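PDB 4HKT: inositol 2-dehydrogenase from Sinorhizobium meliloti, which catalyses the NAD(+)-dependent oxidation of myo-inositol to scyllo-inosose (2-keto-myo-inositol), the first step of myo-inositol degradation. Local coordinates for residues T148-P154 / Y234-I240; F121-P127 / Y284-S290. All blocks are in the same frame, centred on the assembly; numbering follows the deposited sequence.

Contact 1. Residues T148-P154 / Y234-I240; sequences TITSRDP and YGYDQRI. With EDO (1,2-ethanediol), chain X.
The guanidinium of Arg152 carries the CG2 methyl of Thr150 over one face, toward the rim and 3.4 Å above its plane, and meets the hydroxyl of Tyr234 at its edge. That edge contact is a hydrogen bond from Arg152 NH1 to Tyr234 OH, 2.8 Å long, with guanidinium and ring planes 81° apart. The Arg152 chain is extended from CG to NE (chi2 179°), which carries the guanidinium alongside Asp237 to Tyr234. Asp237 OD2, 3.5 Å from Arg152 NH1, lies well out of the guanidinium plane, so this salt bridge is one of charge alone. Arg239 instead grips the same carboxylate side-on, NE to OD1 and NH2 to OD2 through their syn lone pairs, in the plane of its own guanidinium; Thr150 CB sits over one face of that group, toward the rim. Arg152 NH1 and Arg239 NH2 approach to 3.6 Å, a closeness that Asp237 and Glu241 of the second subunit, which pairs with both arginines, probably offset. With Arg152 cut back to alanine, Tyr234 OH is likely to lose this donor, and Asp237 and Glu241 of the second subunit a positive neighbour.

Backbone pairing fixes the register: Thr150 with Arg239 and Arg152 with Asp237 are hydrogen-bonded antiparallel pairs, Arg239 N to Thr150 O being 2.9 Å. Ser151 and Gln238 lie on the other face, where Ser151 OG bonds Asp176 and Gln238 OE1 bonds Tyr280. With strand axes 4.7 Å apart and 174° between directions, this is a neighbouring antiparallel pair in the mixed sheet of the Gfo/Idh/MocA C-terminal domain, one face turned to a subunit interface.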
loop_
_atom_site.group_PDB
_atom_site.type_symbol
_atom_site.label_atom_id
_atom_site.label_comp_id
_atom_site.label_asym_id
_atom_site.label_seq_id
_atom_site.Cartn_x
_atom_site.Cartn_y
_atom_site.Cartn_z
ATOM N N THR B 148 12.278 6.205 -14.454
ATOM C CA THR B 148 11.241 5.461 -15.146
ATOM C C THR B 148 9.916 6.244 -15.046
ATOM O O THR B 148 9.494 6.705 -13.947
ATOM C CB THR B 148 11.042 4.031 -14.591
ATOM O OG1 THR B 148 12.308 3.395 -14.407
ATOM C CG2 THR B 148 10.223 3.162 -15.569
ATOM N N ILE B 149 9.313 6.434 -16.199
ATOM C CA ILE B 149 8.112 7.278 -16.361
ATOM C C ILE B 149 7.120 6.441 -17.125
ATOM O O ILE B 149 7.428 5.959 -18.212
ATOM C CB ILE B 149 8.414 8.566 -17.141
ATOM C CG1 ILE B 149 9.361 9.463 -16.386
ATOM C CG2 ILE B 149 7.141 9.374 -17.472
ATOM C CD1 ILE B 149 9.944 10.558 -17.244
ATOM N N THR B 150 5.930 6.275 -16.557
ATOM C CA THR B 150 4.853 5.569 -17.183
ATOM C C THR B 150 3.634 6.458 -17.260
ATOM O O THR B 150 3.141 6.945 -16.217
ATOM C CB THR B 150 4.489 4.337 -16.390
ATOM O OG1 THR B 150 5.661 3.518 -16.273
ATOM C CG2 THR B 150 3.367 3.547 -17.102
ATOM N N SER B 151 3.136 6.651 -18.475
ATOM C CA SER B 151 1.954 7.484 -18.703
ATOM C C SER B 151 1.005 6.720 -19.604
ATOM O O SER B 151 1.430 6.185 -20.615
ATOM C CB SER B 151 2.321 8.844 -19.306
ATOM O OG SER B 151 3.110 9.614 -18.388
ATOM N N ARG B 152 -0.269 6.624 -19.196
ATOM C CA ARG B 152 -1.278 5.910 -19.957
ATOM C C ARG B 152 -2.556 6.697 -19.866
ATOM O O ARG B 152 -3.031 6.975 -18.757
ATOM C CB ARG B 152 -1.502 4.470 -19.441
ATOM C CG ARG B 152 -0.223 3.625 -19.470
ATOM C CD ARG B 152 -0.378 2.215 -18.957
ATOM N NE ARG B 152 0.919 1.564 -19.036
ATOM C CZ ARG B 152 1.384 0.635 -18.209
ATOM N NH1 ARG B 152 0.670 0.150 -17.223
ATOM N NH2 ARG B 152 2.622 0.183 -18.373
ATOM N N ASP B 153 -3.058 7.102 -21.025
ATOM C CA ASP B 153 -4.305 7.832 -21.105
ATOM C C ASP B 153 -5.489 6.873 -20.928
ATOM O O ASP B 153 -5.365 5.660 -21.202
ATOM C CB ASP B 153 -4.410 8.543 -22.458
ATOM C CG ASP B 153 -3.544 9.772 -22.553
ATOM O OD1 ASP B 153 -2.900 10.166 -21.557
ATOM O OD2 ASP B 153 -3.490 10.359 -23.662
ATOM N N PRO B 154 -6.662 7.414 -20.513
ATOM C CA PRO B 154 -7.808 6.542 -20.327
ATOM C C PRO B 154 -8.261 5.972 -21.669
ATOM O O PRO B 154 -8.658 4.824 -21.751
ATOM C CB PRO B 154 -8.857 7.466 -19.679
ATOM C CG PRO B 154 -8.503 8.831 -20.181
ATOM C CD PRO B 154 -7.001 8.839 -20.273
ATOM N N TYR B 234 -8.202 1.221 -16.390
ATOM C CA TYR B 234 -8.126 1.648 -14.993
ATOM C C TYR B 234 -7.926 3.167 -14.794
ATOM O O TYR B 234 -7.855 3.666 -13.655
ATOM C CB TYR B 234 -7.068 0.806 -14.257
ATOM C CG TYR B 234 -5.751 0.666 -14.986
ATOM C CD1 TYR B 234 -4.735 1.567 -14.769
ATOM C CD2 TYR B 234 -5.533 -0.362 -15.911
ATOM C CE1 TYR B 234 -3.531 1.468 -15.449
ATOM C CE2 TYR B 234 -4.322 -0.483 -16.592
ATOM C CZ TYR B 234 -3.335 0.444 -16.347
ATOM O OH TYR B 234 -2.123 0.354 -16.970
ATOM N N GLY B 235 -7.897 3.932 -15.878
ATOM C CA GLY B 235 -7.808 5.383 -15.761
ATOM C C GLY B 235 -6.436 5.981 -16.111
ATOM O O GLY B 235 -5.638 5.387 -16.838
ATOM N N TYR B 236 -6.210 7.193 -15.630
ATOM C CA TYR B 236 -5.120 8.017 -16.044
ATOM C C TYR B 236 -3.871 7.656 -15.225
ATOM O O TYR B 236 -3.741 8.051 -14.066
ATOM C CB TYR B 236 -5.499 9.470 -15.854
ATOM C CG TYR B 236 -4.650 10.515 -16.549
ATOM C CD1 TYR B 236 -3.970 10.240 -17.743
ATOM C CD2 TYR B 236 -4.584 11.818 -16.038
ATOM C CE1 TYR B 236 -3.256 11.225 -18.393
ATOM C CE2 TYR B 236 -3.884 12.803 -16.675
ATOM C CZ TYR B 236 -3.224 12.508 -17.852
ATOM O OH TYR B 236 -2.540 13.506 -18.479
ATOM N N ASP B 237 -3.013 6.846 -15.821
ATOM C CA ASP B 237 -1.818 6.320 -15.158
ATOM C C ASP B 237 -0.686 7.315 -15.304
ATOM O O ASP B 237 -0.328 7.655 -16.386
ATOM C CB ASP B 237 -1.459 4.958 -15.787
ATOM C CG ASP B 237 -0.427 4.171 -14.989
ATOM O OD1 ASP B 237 0.170 4.700 -14.000
ATOM O OD2 ASP B 237 -0.208 3.006 -15.385
ATOM N N GLN B 238 -0.176 7.829 -14.199
ATOM C CA GLN B 238 0.820 8.876 -14.223
ATOM C C GLN B 238 1.828 8.591 -13.130
ATOM O O GLN B 238 1.694 9.071 -12.007
ATOM C CB GLN B 238 0.187 10.268 -13.963
ATOM C CG GLN B 238 -0.875 10.724 -14.957
ATOM C CD GLN B 238 -0.254 11.269 -16.202
ATOM O OE1 GLN B 238 0.103 12.443 -16.265
ATOM N NE2 GLN B 238 -0.135 10.432 -17.219
ATOM N N ARG B 239 2.845 7.796 -13.446
ATOM C CA ARG B 239 3.867 7.442 -12.459
ATOM C C ARG B 239 5.240 7.923 -12.838
ATOM O O ARG B 239 5.584 7.985 -14.007
ATOM C CB ARG B 239 3.913 5.951 -12.283
ATOM C CG ARG B 239 2.782 5.438 -11.420
ATOM C CD ARG B 239 2.850 3.929 -11.446
ATOM N NE ARG B 239 2.265 3.373 -12.653
ATOM C CZ ARG B 239 2.627 2.213 -13.213
ATOM N NH1 ARG B 239 3.626 1.507 -12.723
ATOM N NH2 ARG B 239 1.989 1.762 -14.288
ATOM N N ILE B 240 6.022 8.279 -11.829
ATOM C CA ILE B 240 7.421 8.591 -12.033
ATOM C C ILE B 240 8.204 7.910 -10.914
ATOM O O ILE B 240 7.720 7.726 -9.775
ATOM C CB ILE B 240 7.724 10.093 -12.055
ATOM C CG1 ILE B 240 7.324 10.752 -10.706
ATOM C CG2 ILE B 240 7.003 10.774 -13.211
ATOM C CD1 ILE B 240 7.852 12.165 -10.552
HETATM C C1 EDO X . -3.863 13.907 -25.337
HETATM O O1 EDO X . -4.043 14.539 -26.605
HETATM C C2 EDO X . -2.393 13.889 -24.900
HETATM O O2 EDO X . -2.194 12.828 -23.963
HETATM O O HOH W 1 3.877 10.039 -15.576
HETATM O O HOH W 2 -0.284 11.146 -20.362
#

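Contact 2. Residues F121-P127 / Y284-S290. With EDO (1,2-ethanediol), chain V; EDO (1,2-ethanediol), chain S.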
loop_
_atom_site.group_PDB
_atom_site.type_symbol
_atom_site.label_atom_id
_atom_site.label_comp_id
_atom_site.label_asym_id
_atom_site.label_seq_id
_atom_site.Cartn_x
_atom_site.Cartn_y
_atom_site.Cartn_z
ATOM N N PHE B 121 3.461 22.930 -19.081
ATOM C CA PHE B 121 3.833 21.579 -18.659
ATOM C C PHE B 121 3.409 21.515 -17.199
ATOM O O PHE B 121 4.213 21.684 -16.300
ATOM C CB PHE B 121 5.309 21.313 -18.830
ATOM C CG PHE B 121 5.744 21.144 -20.269
ATOM C CD1 PHE B 121 5.123 20.249 -21.085
ATOM C CD2 PHE B 121 6.859 21.790 -20.741
ATOM C CE1 PHE B 121 5.543 20.070 -22.388
ATOM C CE2 PHE B 121 7.309 21.609 -22.028
ATOM C CZ PHE B 121 6.638 20.758 -22.868
ATOM N N ASN B 122 2.129 21.290 -16.996
ATOM C CA ASN B 122 1.516 21.405 -15.665
ATOM C C ASN B 122 2.020 20.376 -14.674
ATOM O O ASN B 122 1.959 20.585 -13.436
ATOM C CB ASN B 122 0.008 21.272 -15.786
ATOM C CG ASN B 122 -0.392 20.043 -16.569
ATOM O OD1 ASN B 122 -0.240 19.999 -17.776
ATOM N ND2 ASN B 122 -0.861 19.029 -15.880
ATOM N N ARG B 123 2.550 19.269 -15.193
ATOM C CA ARG B 123 3.031 18.205 -14.329
ATOM C C ARG B 123 4.170 18.647 -13.455
ATOM O O ARG B 123 4.339 18.127 -12.366
ATOM C CB ARG B 123 3.357 16.936 -15.119
ATOM C CG ARG B 123 2.132 16.402 -15.816
ATOM C CD ARG B 123 2.445 15.166 -16.633
ATOM N NE ARG B 123 1.379 14.931 -17.601
ATOM C CZ ARG B 123 1.379 13.957 -18.512
ATOM N NH1 ARG B 123 2.408 13.115 -18.599
ATOM N NH2 ARG B 123 0.345 13.819 -19.345
ATOM N N ARG B 124 4.910 19.643 -13.882
ATOM C CA ARG B 124 5.948 20.182 -13.046
ATOM C C ARG B 124 5.410 20.877 -11.754
ATOM O O ARG B 124 6.200 21.153 -10.859
ATOM C CB ARG B 124 6.765 21.194 -13.814
ATOM C CG ARG B 124 7.655 20.666 -14.903
ATOM C CD ARG B 124 8.506 21.802 -15.371
ATOM N NE ARG B 124 9.383 21.377 -16.429
ATOM C CZ ARG B 124 10.628 21.788 -16.564
ATOM N NH1 ARG B 124 11.164 22.674 -15.703
ATOM N NH2 ARG B 124 11.343 21.323 -17.578
ATOM N N PHE B 125 4.104 21.187 -11.707
ATOM C CA PHE B 125 3.468 21.889 -10.573
ATOM C C PHE B 125 2.586 20.978 -9.711
ATOM O O PHE B 125 1.961 21.431 -8.739
ATOM C CB PHE B 125 2.661 23.097 -11.098
ATOM C CG PHE B 125 3.508 24.133 -11.737
ATOM C CD1 PHE B 125 4.291 24.954 -10.969
ATOM C CD2 PHE B 125 3.569 24.258 -13.121
ATOM C CE1 PHE B 125 5.110 25.914 -11.551
ATOM C CE2 PHE B 125 4.366 25.217 -13.703
ATOM C CZ PHE B 125 5.153 26.043 -12.921
ATOM N N ASP B 126 2.513 19.695 -10.078
ATOM C CA ASP B 126 1.795 18.702 -9.281
ATOM C C ASP B 126 2.471 18.557 -7.911
ATOM O O ASP B 126 3.711 18.427 -7.848
ATOM C CB ASP B 126 1.809 17.340 -9.988
ATOM C CG ASP B 126 1.087 16.295 -9.206
ATOM O OD1 ASP B 126 -0.145 16.501 -8.936
ATOM O OD2 ASP B 126 1.762 15.322 -8.772
ATOM N N PRO B 127 1.682 18.559 -6.811
ATOM C CA PRO B 127 2.353 18.496 -5.496
ATOM C C PRO B 127 3.174 17.225 -5.291
ATOM O O PRO B 127 4.232 17.282 -4.679
ATOM C CB PRO B 127 1.202 18.555 -4.485
ATOM C CG PRO B 127 0.018 19.016 -5.239
ATOM C CD PRO B 127 0.220 18.602 -6.680
ATOM N N TYR B 284 -2.754 22.765 -11.753
ATOM C CA TYR B 284 -3.218 23.975 -12.455
ATOM C C TYR B 284 -3.294 25.209 -11.525
ATOM O O TYR B 284 -2.950 26.305 -11.946
ATOM C CB TYR B 284 -4.554 23.745 -13.134
ATOM C CG TYR B 284 -4.497 22.691 -14.225
ATOM C CD1 TYR B 284 -3.672 22.859 -15.338
ATOM C CD2 TYR B 284 -5.259 21.524 -14.142
ATOM C CE1 TYR B 284 -3.601 21.875 -16.333
ATOM C CE2 TYR B 284 -5.197 20.552 -15.129
ATOM C CZ TYR B 284 -4.380 20.734 -16.218
ATOM O OH TYR B 284 -4.347 19.782 -17.200
ATOM N N ALA B 285 -3.688 25.032 -10.261
ATOM C CA ALA B 285 -3.652 26.150 -9.312
ATOM C C ALA B 285 -2.229 26.650 -9.098
ATOM O O ALA B 285 -1.980 27.867 -9.128
ATOM C CB ALA B 285 -4.295 25.771 -7.977
ATOM N N ASN B 286 -1.292 25.719 -8.900
ATOM C CA ASN B 286 0.065 26.068 -8.575
ATOM C C ASN B 286 0.740 26.765 -9.752
ATOM O O ASN B 286 1.590 27.664 -9.591
ATOM C CB ASN B 286 0.865 24.797 -8.217
ATOM C CG ASN B 286 0.524 24.245 -6.847
ATOM O OD1 ASN B 286 -0.089 24.921 -6.016
ATOM N ND2 ASN B 286 0.940 22.997 -6.593
ATOM N N GLU B 287 0.393 26.294 -10.940
ATOM C CA GLU B 287 0.928 26.804 -12.191
ATOM C C GLU B 287 0.553 28.279 -12.408
ATOM O O GLU B 287 1.415 29.105 -12.680
ATOM C CB GLU B 287 0.348 25.934 -13.304
ATOM C CG GLU B 287 0.604 26.322 -14.729
ATOM C CD GLU B 287 -0.055 25.316 -15.667
ATOM O OE1 GLU B 287 -1.288 25.239 -15.694
ATOM O OE2 GLU B 287 0.653 24.569 -16.348
ATOM N N ILE B 288 -0.726 28.590 -12.249
ATOM C CA ILE B 288 -1.203 29.976 -12.328
ATOM C C ILE B 288 -0.510 30.787 -11.239
ATOM O O ILE B 288 0.013 31.887 -11.505
ATOM C CB ILE B 288 -2.732 30.088 -12.234
ATOM C CG1 ILE B 288 -3.415 29.396 -13.426
ATOM C CG2 ILE B 288 -3.185 31.551 -12.183
ATOM C CD1 ILE B 288 -3.045 29.912 -14.807
ATOM N N GLU B 289 -0.412 30.212 -10.046
ATOM C CA GLU B 289 0.291 30.885 -8.952
ATOM C C GLU B 289 1.718 31.215 -9.324
ATOM O O GLU B 289 2.169 32.337 -9.129
ATOM C CB GLU B 289 0.239 30.048 -7.674
ATOM C CG GLU B 289 0.897 30.678 -6.459
ATOM C CD GLU B 289 0.914 29.718 -5.268
ATOM O OE1 GLU B 289 -0.080 28.990 -5.042
ATOM O OE2 GLU B 289 1.944 29.664 -4.574
ATOM N N SER B 290 2.441 30.248 -9.868
ATOM C CA SER B 290 3.819 30.485 -10.318
ATOM C C SER B 290 3.883 31.535 -11.458
ATOM O O SER B 290 4.811 32.343 -11.540
ATOM C CB SER B 290 4.437 29.175 -10.770
ATOM O OG SER B 290 5.738 29.391 -11.190
HETATM C C1 EDO V . 3.103 27.398 -6.784
HETATM O O1 EDO V . 3.121 28.628 -7.475
HETATM C C2 EDO V . 4.211 26.549 -7.368
HETATM O O2 EDO V . 4.178 25.246 -6.803
HETATM C C1 EDO S . 15.434 21.436 -15.391
HETATM O O1 EDO S . 14.410 21.593 -14.399
HETATM C C2 EDO S . 14.818 21.199 -16.780
HETATM O O2 EDO S . 13.800 22.179 -17.081
#
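Asn286 ND2 donates to Phe125 O over 2.8 Å with an N-H...O angle of 167°, and the oxygen sits close to the plane of the amide. The bond ties helix 281-297 to the connection that follows strand 117-120, the last strand of the parallel sheet in the NAD-binding Rossmann fold. Within that connection, residues 122-125 form a 3-10 turn, and Asp126 then caps the start of helix 127-137 through Phe129 N.

Phe125 makes the largest single share of the contact. With CG anti to its carbonyl carbon, its ring is laid against the helix, and Glu287 CA stands over one face, 3.8 Å from the centroid and 15° off the normal, a CH-pi contact. CB of Glu287 reaches Phe125 CD2 at 3.6 Å, while Ser290 CB comes up to Phe125 CE1 at 3.4 Å.

Asn122 lies at the other end of the contact. Its amide plane makes a shallow angle with the ring plane of Tyr284, and Asn122 CB approaches Tyr284 CE1 to 3.7 Å. Tyr284 also meets His18 of helix 13-24 edge-to-face, so the ring links the turn to the first Rossmann helix. The extended chain of Glu287, its CG anti to the backbone N (chi1 173°), carries its carboxylate toward the turn, where OE2 lies 3.3 Å from Asn122 CA.

The centres of contact 1 and contact 2 are about 18 Å apart, and along the chain their segments run 121-127, 148-154, 234-240, 284-290, so the strand pair falls between the two halves of contact 2. Contact 1 belongs to the mixed sheet of the C-terminal domain; contact 2 joins the exit from the Rossmann sheet to helix 281-297. The two meet directly at Arg123, whose guanidinium carbon CZ approaches Gln238 OE1 to 3.0 Å. Helix 127-137, which starts at the end of segment 121-127, packs through Phe129 on Gln238 and Ile240. Residues of the Rossmann exit and of the C-terminal sheet thus touch at this junction.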